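Glycosaminoglycan xylosylkinase (PDB 5XOM) probably phosphorylates a xylose of the proteoglycan linkage region, as a Fam20-family kinase of the protein-kinase-like fold. Local coordinates at residues 48-53 against 75-80; 269-274 against 310-315; 112-117 against 127-132. All blocks are in the same frame, centred on the assembly; numbering follows the deposited sequence.

Interaction 1: residues 48-53 against 75-80; sequences HAWDVW and KAMSSA
A49 and A76 mark the nearest backbone approach, their CA atoms 6.4 Å apart, and the helical segments 49-53 and 75-79 run at 129° to each other, nearer perpendicular than antiparallel. The two alanine methyls point at one another and meet tightly, A49 CB lying 3.5 Å from A76 CB. Beside them W50 contributes the largest share of the contact. Its CG stands anti to its carbonyl carbon (chi1 -55°), and the six-membered half of the indole leads toward helix 67-79. There W50 CH2 comes obliquely to 3.7 Å from A76 CB. W50 CZ3 rests 4.0 Å from M77 CG, and A80 CB lies at the ring edge beside W50 CZ2. H48, the N-cap of helix 49-56, accepts from W50 N through ND1 (3.0 Å, 166°), and its CE1 lies over one face of the indole, toward the rim. This helix pair packs on the five-stranded antiparallel sheet, probably the N-lobe sheet of the kinase fold, with W50 touching Q106 and M77 touching L212. Replacing W50 by an alanine would probably leave a gap beside A76, M77 and A80 and the carbonyl of D101 without its indole donor. Where helix 67-79 ends, R156 NH1 bonds to the carbonyls of M77 and A80, and K75 NZ reaches N46 of the second subunit.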
ATOM      1  N   HIS A  48       2.879  -4.859  13.761  1.00 31.74           N
ATOM      2  CA  HIS A  48       2.211  -3.939  14.670  1.00 35.76           C
ATOM      3  C   HIS A  48       2.054  -2.558  14.045  1.00 30.97           C
ATOM      4  O   HIS A  48       2.920  -2.089  13.300  1.00 32.64           O
ATOM      5  CB  HIS A  48       2.945  -3.811  16.002  1.00 34.25           C
ATOM      6  CG  HIS A  48       2.126  -3.129  17.053  1.00 37.17           C
ATOM      7  ND1 HIS A  48       2.098  -1.759  17.203  1.00 31.91           N
ATOM      8  CD2 HIS A  48       1.258  -3.624  17.970  1.00 35.74           C
ATOM      9  CE1 HIS A  48       1.274  -1.441  18.186  1.00 35.67           C
ATOM     10  NE2 HIS A  48       0.750  -2.554  18.667  1.00 32.71           N
ATOM     11  N   ALA A  49       0.930  -1.913  14.362  1.00 30.91           N
ATOM     12  CA  ALA A  49       0.583  -0.637  13.744  1.00 27.94           C
ATOM     13  C   ALA A  49       1.648   0.431  13.980  1.00 25.01           C
ATOM     14  O   ALA A  49       1.918   1.245  13.090  1.00 28.64           O
ATOM     15  CB  ALA A  49      -0.770  -0.162  14.261  1.00 27.41           C
ATOM     16  N   TRP A  50       2.265   0.463  15.167  1.00 20.87           N
ATOM     17  CA  TRP A  50       3.245   1.522  15.387  1.00 22.87           C
ATOM     18  C   TRP A  50       4.466   1.342  14.497  1.00 29.16           C
ATOM     19  O   TRP A  50       5.098   2.332  14.116  1.00 31.53           O
ATOM     20  CB  TRP A  50       3.665   1.604  16.856  1.00 21.13           C
ATOM     21  CG  TRP A  50       2.558   1.774  17.881  1.00 26.46           C
ATOM     22  CD1 TRP A  50       2.600   1.368  19.185  1.00 32.31           C
ATOM     23  CD2 TRP A  50       1.267   2.398  17.701  1.00 27.08           C
ATOM     24  NE1 TRP A  50       1.427   1.693  19.827  1.00 28.86           N
ATOM     25  CE2 TRP A  50       0.592   2.320  18.940  1.00 30.55           C
ATOM     26  CE3 TRP A  50       0.618   3.008  16.619  1.00 28.27           C
ATOM     27  CZ2 TRP A  50      -0.692   2.828  19.126  1.00 25.82           C
ATOM     28  CZ3 TRP A  50      -0.660   3.509  16.807  1.00 25.49           C
ATOM     29  CH2 TRP A  50      -1.300   3.416  18.050  1.00 26.51           C
ATOM     30  N   ASP A  51       4.784   0.103  14.117  1.00 25.24           N
ATOM     31  CA  ASP A  51       5.859  -0.110  13.154  1.00 24.96           C
ATOM     32  C   ASP A  51       5.436   0.321  11.754  1.00 30.44           C
ATOM     33  O   ASP A  51       6.253   0.849  10.989  1.00 29.96           O
ATOM     34  CB  ASP A  51       6.288  -1.577  13.162  1.00 29.97           C
ATOM     35  CG  ASP A  51       7.053  -1.957  14.420  1.00 35.78           C
ATOM     36  OD1 ASP A  51       7.858  -1.134  14.912  1.00 37.87           O
ATOM     37  OD2 ASP A  51       6.850  -3.085  14.912  1.00 35.68           O
ATOM     38  N   VAL A  52       4.170   0.091  11.395  1.00 26.36           N
ATOM     39  CA  VAL A  52       3.655   0.589  10.121  1.00 29.71           C
ATOM     40  C   VAL A  52       3.819   2.101  10.035  1.00 37.78           C
ATOM     41  O   VAL A  52       4.205   2.640   8.991  1.00 40.67           O
ATOM     42  CB  VAL A  52       2.187   0.167   9.934  1.00 25.42           C
ATOM     43  CG1 VAL A  52       1.622   0.764   8.652  1.00 18.16           C
ATOM     44  CG2 VAL A  52       2.074  -1.358   9.924  1.00 26.14           C
ATOM     45  N   TRP A  53       3.521   2.805  11.132  1.00 36.98           N
ATOM     46  CA  TRP A  53       3.682   4.257  11.174  1.00 30.67           C
ATOM     47  C   TRP A  53       5.146   4.654  11.023  1.00 30.11           C
ATOM     48  O   TRP A  53       5.484   5.532  10.221  1.00 30.72           O
ATOM     49  CB  TRP A  53       3.097   4.796  12.485  1.00 29.70           C
ATOM     50  CG  TRP A  53       3.411   6.241  12.838  1.00 31.00           C
ATOM     51  CD1 TRP A  53       3.829   6.709  14.053  1.00 33.18           C
ATOM     52  CD2 TRP A  53       3.302   7.393  11.986  1.00 25.16           C
ATOM     53  NE1 TRP A  53       3.995   8.072  14.011  1.00 25.41           N
ATOM     54  CE2 TRP A  53       3.678   8.518  12.755  1.00 27.89           C
ATOM     55  CE3 TRP A  53       2.929   7.583  10.650  1.00 23.35           C
ATOM     56  CZ2 TRP A  53       3.687   9.814  12.233  1.00 24.50           C
ATOM     57  CZ3 TRP A  53       2.944   8.872  10.130  1.00 27.03           C
ATOM     58  CH2 TRP A  53       3.322   9.970  10.923  1.00 24.87           C
ATOM     59  N   LYS A  75      -6.985   2.524  13.220  1.00 26.45           N
ATOM     60  CA  LYS A  75      -7.683   1.592  14.101  1.00 23.20           C
ATOM     61  C   LYS A  75      -6.944   1.422  15.422  1.00 24.05           C
ATOM     62  O   LYS A  75      -7.567   1.361  16.490  1.00 26.49           O
ATOM     63  CB  LYS A  75      -7.845   0.239  13.406  1.00 27.96           C
ATOM     64  CG  LYS A  75      -8.630  -0.798  14.203  1.00 30.18           C
ATOM     65  CD  LYS A  75      -8.738  -2.092  13.404  1.00 40.96           C
ATOM     66  CE  LYS A  75      -9.483  -3.165  14.172  1.00 46.86           C
ATOM     67  NZ  LYS A  75     -10.868  -2.719  14.460  1.00 53.53           N
ATOM     68  N   ALA A  76      -5.614   1.352  15.376  1.00 26.76           N
ATOM     69  CA  ALA A  76      -4.855   1.212  16.614  1.00 24.24           C
ATOM     70  C   ALA A  76      -4.966   2.462  17.475  1.00 28.99           C
ATOM     71  O   ALA A  76      -5.100   2.366  18.700  1.00 29.23           O
ATOM     72  CB  ALA A  76      -3.391   0.903  16.305  1.00 19.97           C
ATOM     73  N   MET A  77      -4.879   3.646  16.856  1.00 23.67           N
ATOM     74  CA  MET A  77      -5.088   4.888  17.600  1.00 26.37           C
ATOM     75  C   MET A  77      -6.469   4.919  18.239  1.00 25.19           C
ATOM     76  O   MET A  77      -6.639   5.428  19.354  1.00 24.43           O
ATOM     77  CB  MET A  77      -4.912   6.108  16.691  1.00 26.54           C
ATOM     78  CG  MET A  77      -3.511   6.301  16.119  1.00 22.28           C
ATOM     79  SD  MET A  77      -3.541   7.483  14.755  1.00 24.68           S
ATOM     80  CE  MET A  77      -3.953   9.011  15.619  1.00 16.90           C
ATOM     81  N   SER A  78      -7.470   4.388  17.539  1.00 25.55           N
ATOM     82  CA  SER A  78      -8.841   4.458  18.025  1.00 26.67           C
ATOM     83  C   SER A  78      -9.043   3.617  19.278  1.00 27.05           C
ATOM     84  O   SER A  78      -9.807   4.012  20.165  1.00 26.09           O
ATOM     85  CB  SER A  78      -9.793   4.012  16.918  1.00 21.93           C
ATOM     86  OG  SER A  78     -11.077   3.761  17.441  1.00 37.12           O
ATOM     87  N   SER A  79      -8.346   2.485  19.398  1.00 24.81           N
ATOM     88  CA  SER A  79      -8.633   1.532  20.461  1.00 30.42           C
ATOM     89  C   SER A  79      -7.509   1.317  21.466  1.00 31.16           C
ATOM     90  O   SER A  79      -7.759   0.701  22.507  1.00 29.89           O
ATOM     91  CB  SER A  79      -9.017   0.171  19.857  1.00 29.62           C
ATOM     92  OG  SER A  79      -7.962  -0.343  19.063  1.00 41.41           O
ATOM     93  N   ALA A  80      -6.297   1.809  21.209  1.00 25.61           N
ATOM     94  CA  ALA A  80      -5.177   1.541  22.104  1.00 26.65           C
ATOM     95  C   ALA A  80      -5.435   2.069  23.512  1.00 31.22           C
ATOM     96  O   ALA A  80      -6.003   3.149  23.700  1.00 31.32           O
ATOM     97  CB  ALA A  80      -3.892   2.160  21.553  1.00 27.47           C
TER

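Interaction 2: residues 269-274 against 310-315; sequences FDFLIG and SILSPL
L312 sits on one face of the F271 ring, and the two side chains meet at a slant. L312 CD1 is poised over the middle of the ring, 3.7 Å from its centroid and 12° off the normal, a CH-pi contact, while L312 CG presses nearer the base of the ring, 3.5 Å from F271 CG. The phenyl is brought there by a first torsion that places F271 CG anti to the backbone N (chi1 170°), swinging the ring out from helix 259-273. I311 takes a different approach: its CB lies at the ring edge, and its CG2 branch packs on the helix backbone, 3.5 Å from F271 N and 3.7 Å from D270 CB. The other arm of I311 extends along the helix end, with CD1 4.0 Å from G274 C. Beyond the pair, F271 also touches R367, L370 and V371 of helix 358-382, so its side chain is buried between that helix and the 3-10 turn 310-312. D270 directs its carboxylate to a salt bridge with R278. The contact joins the Schellman-ended C-terminus of helix 259-273, where G274 of positive phi is the C-prime residue, to this turn within the Fam20 kinase domain.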
ATOM      1  N   PHE A 269      -3.555  24.539   0.653  1.00 29.78           N
ATOM      2  CA  PHE A 269      -4.188  23.663   1.632  1.00 30.61           C
ATOM      3  C   PHE A 269      -4.775  24.470   2.785  1.00 25.43           C
ATOM      4  O   PHE A 269      -5.911  24.231   3.206  1.00 25.43           O
ATOM      5  CB  PHE A 269      -3.159  22.643   2.121  1.00 22.46           C
ATOM      6  CG  PHE A 269      -3.609  21.796   3.286  1.00 21.89           C
ATOM      7  CD1 PHE A 269      -4.418  20.686   3.085  1.00 22.98           C
ATOM      8  CD2 PHE A 269      -3.163  22.070   4.575  1.00 22.00           C
ATOM      9  CE1 PHE A 269      -4.811  19.886   4.143  1.00 20.97           C
ATOM     10  CE2 PHE A 269      -3.550  21.264   5.651  1.00 23.12           C
ATOM     11  CZ  PHE A 269      -4.378  20.169   5.427  1.00 22.86           C
ATOM     12  N   ASP A 270      -4.024  25.454   3.287  1.00 24.80           N
ATOM     13  CA  ASP A 270      -4.526  26.282   4.380  1.00 27.87           C
ATOM     14  C   ASP A 270      -5.705  27.140   3.945  1.00 31.25           C
ATOM     15  O   ASP A 270      -6.612  27.403   4.746  1.00 24.96           O
ATOM     16  CB  ASP A 270      -3.404  27.159   4.937  1.00 24.47           C
ATOM     17  CG  ASP A 270      -2.489  26.399   5.887  1.00 34.36           C
ATOM     18  OD1 ASP A 270      -2.943  25.387   6.478  1.00 33.33           O
ATOM     19  OD2 ASP A 270      -1.322  26.808   6.049  1.00 32.51           O
ATOM     20  N   PHE A 271      -5.700  27.593   2.692  1.00 29.94           N
ATOM     21  CA  PHE A 271      -6.809  28.393   2.186  1.00 24.02           C
ATOM     22  C   PHE A 271      -8.090  27.575   2.109  1.00 23.43           C
ATOM     23  O   PHE A 271      -9.171  28.084   2.431  1.00 26.28           O
ATOM     24  CB  PHE A 271      -6.461  28.982   0.822  1.00 29.01           C
ATOM     25  CG  PHE A 271      -7.631  29.620   0.120  1.00 30.75           C
ATOM     26  CD1 PHE A 271      -8.183  30.807   0.578  1.00 33.68           C
ATOM     27  CD2 PHE A 271      -8.206  29.003  -0.974  1.00 32.81           C
ATOM     28  CE1 PHE A 271      -9.277  31.383  -0.080  1.00 30.20           C
ATOM     29  CE2 PHE A 271      -9.296  29.570  -1.622  1.00 33.88           C
ATOM     30  CZ  PHE A 271      -9.829  30.754  -1.179  1.00 32.50           C
ATOM     31  N   LEU A 272      -8.003  26.308   1.678  1.00 23.09           N
ATOM     32  CA  LEU A 272      -9.213  25.491   1.581  1.00 28.17           C
ATOM     33  C   LEU A 272      -9.831  25.226   2.948  1.00 25.61           C
ATOM     34  O   LEU A 272     -11.058  25.191   3.078  1.00 21.98           O
ATOM     35  CB  LEU A 272      -8.935  24.166   0.868  1.00 26.37           C
ATOM     36  CG  LEU A 272      -8.342  24.250  -0.534  1.00 32.33           C
ATOM     37  CD1 LEU A 272      -7.638  22.940  -0.882  1.00 29.18           C
ATOM     38  CD2 LEU A 272      -9.438  24.614  -1.542  1.00 25.46           C
ATOM     39  N   ILE A 273      -9.005  25.018   3.980  1.00 30.43           N
ATOM     40  CA  ILE A 273      -9.548  24.721   5.303  1.00 23.53           C
ATOM     41  C   ILE A 273      -9.778  25.972   6.141  1.00 26.17           C
ATOM     42  O   ILE A 273     -10.392  25.877   7.216  1.00 29.23           O
ATOM     43  CB  ILE A 273      -8.647  23.724   6.064  1.00 25.11           C
ATOM     44  CG1 ILE A 273      -7.291  24.347   6.408  1.00 20.81           C
ATOM     45  CG2 ILE A 273      -8.479  22.441   5.247  1.00 20.22           C
ATOM     46  CD1 ILE A 273      -6.380  23.416   7.203  1.00 21.35           C
ATOM     47  N   GLY A 274      -9.340  27.138   5.675  1.00 25.40           N
ATOM     48  CA  GLY A 274      -9.538  28.366   6.421  1.00 22.02           C
ATOM     49  C   GLY A 274      -8.551  28.580   7.550  1.00 32.77           C
ATOM     50  O   GLY A 274      -8.888  29.243   8.534  1.00 32.73           O
ATOM     51  N   SER A 310      -6.307  36.245   1.594  1.00 30.59           N
ATOM     52  CA  SER A 310      -4.947  36.579   2.004  1.00 34.78           C
ATOM     53  C   SER A 310      -4.118  35.341   2.330  1.00 38.76           C
ATOM     54  O   SER A 310      -2.886  35.401   2.268  1.00 37.26           O
ATOM     55  CB  SER A 310      -4.969  37.517   3.214  1.00 31.05           C
ATOM     56  OG  SER A 310      -5.594  36.898   4.330  1.00 35.90           O
ATOM     57  N   ILE A 311      -4.763  34.227   2.692  1.00 33.37           N
ATOM     58  CA  ILE A 311      -4.017  32.994   2.950  1.00 32.68           C
ATOM     59  C   ILE A 311      -3.279  32.538   1.698  1.00 35.85           C
ATOM     60  O   ILE A 311      -2.177  31.975   1.783  1.00 32.85           O
ATOM     61  CB  ILE A 311      -4.970  31.902   3.475  1.00 29.71           C
ATOM     62  CG1 ILE A 311      -5.695  32.390   4.737  1.00 25.69           C
ATOM     63  CG2 ILE A 311      -4.206  30.612   3.737  1.00 25.12           C
ATOM     64  CD1 ILE A 311      -6.758  31.401   5.276  1.00 25.11           C
ATOM     65  N   LEU A 312      -3.847  32.801   0.518  1.00 37.83           N
ATOM     66  CA  LEU A 312      -3.255  32.393  -0.749  1.00 39.14           C
ATOM     67  C   LEU A 312      -2.136  33.317  -1.213  1.00 39.45           C
ATOM     68  O   LEU A 312      -1.654  33.143  -2.334  1.00 40.01           O
ATOM     69  CB  LEU A 312      -4.330  32.337  -1.843  1.00 32.90           C
ATOM     70  CG  LEU A 312      -5.238  31.121  -1.950  1.00 39.11           C
ATOM     71  CD1 LEU A 312      -6.263  31.384  -3.037  1.00 39.16           C
ATOM     72  CD2 LEU A 312      -4.446  29.839  -2.225  1.00 41.16           C
ATOM     73  N   SER A 313      -1.719  34.279  -0.389  1.00 40.28           N
ATOM     74  CA  SER A 313      -0.706  35.250  -0.801  1.00 41.98           C
ATOM     75  C   SER A 313       0.559  34.637  -1.394  1.00 44.56           C
ATOM     76  O   SER A 313       1.058  35.186  -2.391  1.00 44.02           O
ATOM     77  CB  SER A 313      -0.341  36.155   0.381  1.00 44.61           C
ATOM     78  OG  SER A 313      -1.306  37.172   0.557  1.00 51.40           O
ATOM     79  N   PRO A 314       1.131  33.546  -0.860  1.00 41.11           N
ATOM     80  CA  PRO A 314       2.299  32.958  -1.537  1.00 40.04           C
ATOM     81  C   PRO A 314       2.022  32.589  -2.982  1.00 44.17           C
ATOM     82  O   PRO A 314       2.864  32.849  -3.847  1.00 40.73           O
ATOM     83  CB  PRO A 314       2.610  31.721  -0.683  1.00 35.96           C
ATOM     84  CG  PRO A 314       2.103  32.074   0.664  1.00 36.22           C
ATOM     85  CD  PRO A 314       0.855  32.866   0.419  1.00 33.38           C
ATOM     86  N   LEU A 315       0.849  32.018  -3.282  1.00 36.69           N
ATOM     87  CA  LEU A 315       0.554  31.689  -4.671  1.00 37.60           C
ATOM     88  C   LEU A 315       0.277  32.940  -5.493  1.00 40.61           C
ATOM     89  O   LEU A 315       0.782  33.074  -6.612  1.00 42.63           O
ATOM     90  CB  LEU A 315      -0.633  30.725  -4.754  1.00 31.86           C
ATOM     91  CG  LEU A 315      -1.115  30.441  -6.177  1.00 40.97           C
ATOM     92  CD1 LEU A 315      -0.144  29.515  -6.891  1.00 38.24           C
ATOM     93  CD2 LEU A 315      -2.511  29.838  -6.143  1.00 30.33           C
TER

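Interaction 3: residues 112-117 against 127-132; sequences PKRYSR and EGYDRH
Y129 meets R114 and Y115 through its aromatic ring. The guanidinium of R114 lies flat on one face of that ring, planes 17° apart and R114 CZ 3.8 Å from the Y129 ring centroid, a stacked cation-pi pair; R114 NH2 sits over the ring centre. Bends at chi2 and chi3 fold the arginine chain back to allow this. The Y115 ring is nearly parallel to Y129 but slid aside, with little overlap. A CH-pi contact joins K113 and H132: K113 CB lies over the imidazole face, 3.7 Å from its centroid. Apolar contact also brings R131 CD to 3.6 Å from Y115 CE2.

Among direct hydrogen bonds, Y129 N donates to Y115 OH at 2.9 Å and 165°. The same hydroxyl closes on G128, where a side chain would collide with it. R131 NH1 is shared by the carbonyls of E127 and Y129, which ties its guanidinium back onto the 127-131 loop. Two waters bridge the segments: one donates to P112 O and D130 O, the other accepts from R114 N and lies 2.9 Å from H132 ND1.

H132 NE2 hydrogen-bonds to E207 of strand 205-212, to which R117 NH2 forms a salt bridge, while R117 NE bonds to the carbonyl of P354. D130 pairs with K111 of strand 106-112. The contact thus draws together the loop joining strand 106-112 to helix 132-144, with R131 as that helix's N-cap residue.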
ATOM      1  N   PRO A 112      -9.187  18.328  22.749  1.00 23.78           N
ATOM      2  CA  PRO A 112     -10.594  18.150  23.119  1.00 21.09           C
ATOM      3  C   PRO A 112     -11.524  19.017  22.283  1.00 18.49           C
ATOM      4  O   PRO A 112     -11.140  20.064  21.759  1.00 26.26           O
ATOM      5  CB  PRO A 112     -10.627  18.563  24.600  1.00 21.68           C
ATOM      6  CG  PRO A 112      -9.466  19.472  24.760  1.00 29.47           C
ATOM      7  CD  PRO A 112      -8.408  19.003  23.804  1.00 26.89           C
ATOM      8  N   LYS A 113     -12.766  18.559  22.165  1.00 21.45           N
ATOM      9  CA  LYS A 113     -13.836  19.378  21.607  1.00 18.75           C
ATOM     10  C   LYS A 113     -14.037  20.653  22.419  1.00 23.34           C
ATOM     11  O   LYS A 113     -14.077  20.623  23.655  1.00 21.47           O
ATOM     12  CB  LYS A 113     -15.127  18.564  21.570  1.00 24.46           C
ATOM     13  CG  LYS A 113     -16.363  19.362  21.223  1.00 28.45           C
ATOM     14  CD  LYS A 113     -17.610  18.500  21.312  1.00 27.52           C
ATOM     15  CE  LYS A 113     -18.824  19.353  21.615  1.00 36.47           C
ATOM     16  NZ  LYS A 113     -19.779  19.433  20.500  1.00 47.97           N
ATOM     17  N   ARG A 114     -14.162  21.786  21.714  1.00 24.77           N
ATOM     18  CA  ARG A 114     -14.377  23.083  22.345  1.00 22.77           C
ATOM     19  C   ARG A 114     -15.594  23.828  21.818  1.00 26.61           C
ATOM     20  O   ARG A 114     -16.002  24.814  22.438  1.00 34.01           O
ATOM     21  CB  ARG A 114     -13.144  23.982  22.161  1.00 21.22           C
ATOM     22  CG  ARG A 114     -11.832  23.292  22.465  1.00 30.38           C
ATOM     23  CD  ARG A 114     -11.700  22.970  23.930  1.00 30.57           C
ATOM     24  NE  ARG A 114     -12.081  24.103  24.757  1.00 31.01           N
ATOM     25  CZ  ARG A 114     -11.215  24.982  25.253  1.00 30.39           C
ATOM     26  NH1 ARG A 114      -9.921  24.860  24.997  1.00 29.97           N
ATOM     27  NH2 ARG A 114     -11.638  25.985  25.999  1.00 39.90           N
ATOM     28  N   TYR A 115     -16.165  23.411  20.692  1.00 25.90           N
ATOM     29  CA  TYR A 115     -17.268  24.115  20.055  1.00 22.18           C
ATOM     30  C   TYR A 115     -18.261  23.099  19.521  1.00 27.58           C
ATOM     31  O   TYR A 115     -17.924  21.933  19.292  1.00 22.07           O
ATOM     32  CB  TYR A 115     -16.810  24.983  18.872  1.00 20.36           C
ATOM     33  CG  TYR A 115     -15.845  26.108  19.168  1.00 21.00           C
ATOM     34  CD1 TYR A 115     -16.253  27.249  19.847  1.00 28.88           C
ATOM     35  CD2 TYR A 115     -14.530  26.037  18.749  1.00 19.40           C
ATOM     36  CE1 TYR A 115     -15.370  28.285  20.097  1.00 28.89           C
ATOM     37  CE2 TYR A 115     -13.641  27.064  18.996  1.00 24.86           C
ATOM     38  CZ  TYR A 115     -14.066  28.185  19.672  1.00 31.09           C
ATOM     39  OH  TYR A 115     -13.179  29.210  19.921  1.00 32.73           O
ATOM     40  N   SER A 116     -19.488  23.563  19.296  1.00 18.99           N
ATOM     41  CA  SER A 116     -20.428  22.799  18.494  1.00 26.47           C
ATOM     42  C   SER A 116     -19.962  22.746  17.040  1.00 22.43           C
ATOM     43  O   SER A 116     -19.203  23.605  16.571  1.00 22.12           O
ATOM     44  CB  SER A 116     -21.821  23.424  18.541  1.00 31.19           C
ATOM     45  OG  SER A 116     -22.280  23.541  19.870  1.00 53.18           O
ATOM     46  N   ARG A 117     -20.477  21.753  16.304  1.00 21.01           N
ATOM     47  CA  ARG A 117     -20.110  21.621  14.895  1.00 22.68           C
ATOM     48  C   ARG A 117     -20.553  22.818  14.080  1.00 30.54           C
ATOM     49  O   ARG A 117     -19.907  23.158  13.083  1.00 27.03           O
ATOM     50  CB  ARG A 117     -20.745  20.377  14.280  1.00 25.13           C
ATOM     51  CG  ARG A 117     -20.175  19.084  14.798  1.00 18.13           C
ATOM     52  CD  ARG A 117     -18.761  18.802  14.231  1.00 20.93           C
ATOM     53  NE  ARG A 117     -18.443  17.405  14.445  1.00 21.77           N
ATOM     54  CZ  ARG A 117     -18.011  16.937  15.603  1.00 23.15           C
ATOM     55  NH1 ARG A 117     -17.806  17.740  16.640  1.00 22.57           N
ATOM     56  NH2 ARG A 117     -17.765  15.640  15.731  1.00 21.50           N
ATOM     57  N   GLU A 127      -9.071  33.615  15.041  1.00 43.93           N
ATOM     58  CA  GLU A 127      -9.736  33.660  16.334  1.00 48.24           C
ATOM     59  C   GLU A 127     -10.023  32.246  16.854  1.00 48.62           C
ATOM     60  O   GLU A 127     -10.225  31.304  16.079  1.00 40.50           O
ATOM     61  CB  GLU A 127     -11.051  34.435  16.191  1.00 46.91           C
ATOM     62  CG  GLU A 127     -11.732  34.819  17.484  1.00 51.44           C
ATOM     63  CD  GLU A 127     -11.056  35.998  18.143  1.00 63.29           C
ATOM     64  OE1 GLU A 127     -10.277  36.692  17.455  1.00 65.51           O
ATOM     65  OE2 GLU A 127     -11.306  36.233  19.343  1.00 71.86           O
ATOM     66  N   GLY A 128     -10.049  32.109  18.184  1.00 40.00           N
ATOM     67  CA  GLY A 128     -10.694  30.995  18.861  1.00 39.24           C
ATOM     68  C   GLY A 128      -9.742  29.877  19.267  1.00 37.61           C
ATOM     69  O   GLY A 128      -8.525  29.924  19.067  1.00 36.70           O
ATOM     70  N   TYR A 129     -10.344  28.847  19.862  1.00 28.93           N
ATOM     71  CA  TYR A 129      -9.648  27.635  20.265  1.00 25.45           C
ATOM     72  C   TYR A 129      -9.395  26.730  19.069  1.00 28.86           C
ATOM     73  O   TYR A 129     -10.052  26.829  18.031  1.00 26.82           O
ATOM     74  CB  TYR A 129     -10.461  26.835  21.280  1.00 21.15           C
ATOM     75  CG  TYR A 129     -10.980  27.636  22.447  1.00 30.06           C
ATOM     76  CD1 TYR A 129     -10.136  28.422  23.201  1.00 30.07           C
ATOM     77  CD2 TYR A 129     -12.314  27.612  22.783  1.00 27.04           C
ATOM     78  CE1 TYR A 129     -10.611  29.152  24.267  1.00 29.49           C
ATOM     79  CE2 TYR A 129     -12.794  28.348  23.847  1.00 31.53           C
ATOM     80  CZ  TYR A 129     -11.938  29.116  24.584  1.00 31.93           C
ATOM     81  OH  TYR A 129     -12.410  29.849  25.648  1.00 39.04           O
ATOM     82  N   ASP A 130      -8.443  25.815  19.246  1.00 28.28           N
ATOM     83  CA  ASP A 130      -8.262  24.723  18.295  1.00 23.10           C
ATOM     84  C   ASP A 130      -9.554  23.920  18.160  1.00 25.27           C
ATOM     85  O   ASP A 130     -10.179  23.564  19.163  1.00 29.68           O
ATOM     86  CB  ASP A 130      -7.137  23.809  18.789  1.00 27.68           C
ATOM     87  CG  ASP A 130      -5.758  24.315  18.419  1.00 31.62           C
ATOM     88  OD1 ASP A 130      -5.669  25.461  17.938  1.00 32.49           O
ATOM     89  OD2 ASP A 130      -4.762  23.592  18.658  1.00 37.79           O
ATOM     90  N   ARG A 131      -9.948  23.628  16.916  1.00 25.55           N
ATOM     91  CA  ARG A 131     -11.107  22.775  16.635  1.00 24.13           C
ATOM     92  C   ARG A 131     -10.628  21.345  16.410  1.00 24.60           C
ATOM     93  O   ARG A 131      -9.896  21.068  15.451  1.00 23.13           O
ATOM     94  CB  ARG A 131     -11.897  23.250  15.415  1.00 18.70           C
ATOM     95  CG  ARG A 131     -12.884  24.388  15.682  1.00 28.18           C
ATOM     96  CD  ARG A 131     -12.183  25.689  15.993  1.00 40.13           C
ATOM     97  NE  ARG A 131     -11.749  26.332  14.770  1.00 46.78           N
ATOM     98  CZ  ARG A 131     -11.108  27.486  14.723  1.00 68.94           C
ATOM     99  NH1 ARG A 131     -10.815  28.169  15.827  1.00 79.85           N
ATOM    100  NH2 ARG A 131     -10.749  27.985  13.548  1.00 82.40           N
ATOM    101  N   HIS A 132     -11.057  20.437  17.284  1.00 25.12           N
ATOM    102  CA  HIS A 132     -10.638  19.044  17.182  1.00 19.79           C
ATOM    103  C   HIS A 132     -11.101  18.418  15.872  1.00 21.64           C
ATOM    104  O   HIS A 132     -10.383  17.611  15.275  1.00 18.54           O
ATOM    105  CB  HIS A 132     -11.180  18.250  18.366  1.00 17.68           C
ATOM    106  CG  HIS A 132     -12.645  17.955  18.264  1.00 25.30           C
ATOM    107  ND1 HIS A 132     -13.599  18.946  18.174  1.00 21.81           N
ATOM    108  CD2 HIS A 132     -13.318  16.780  18.207  1.00 17.27           C
ATOM    109  CE1 HIS A 132     -14.798  18.397  18.087  1.00 21.50           C
ATOM    110  NE2 HIS A 132     -14.657  17.084  18.105  1.00 20.38           N
TER
HETATM  111  O   HOH W   1      -8.995  21.732  21.000  1.00 27.25           O
HETATM  112  O   HOH W   2     -14.045  21.762  18.876  1.00 21.49           O

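The three contacts follow along the chain in the order 1, 3, 2, and none touches another. Interaction 1 and interaction 2 lie on opposite sides of the chain's centre, their own centres 32 Å apart. Interaction 3 lies off to the side of the line joining them, its centre 25 Å from that of interaction 1 and 20 Å from that of interaction 2. Helix 132-144, which begins in interaction 3, touches F269 and I273 of interaction 2, while strand 106-112 meets W50 of interaction 1. No nucleotide is bound; K111, salt-bridged to D130, is probably the strand lysine of the kinase fold, which would put interaction 3 near the nucleotide cleft.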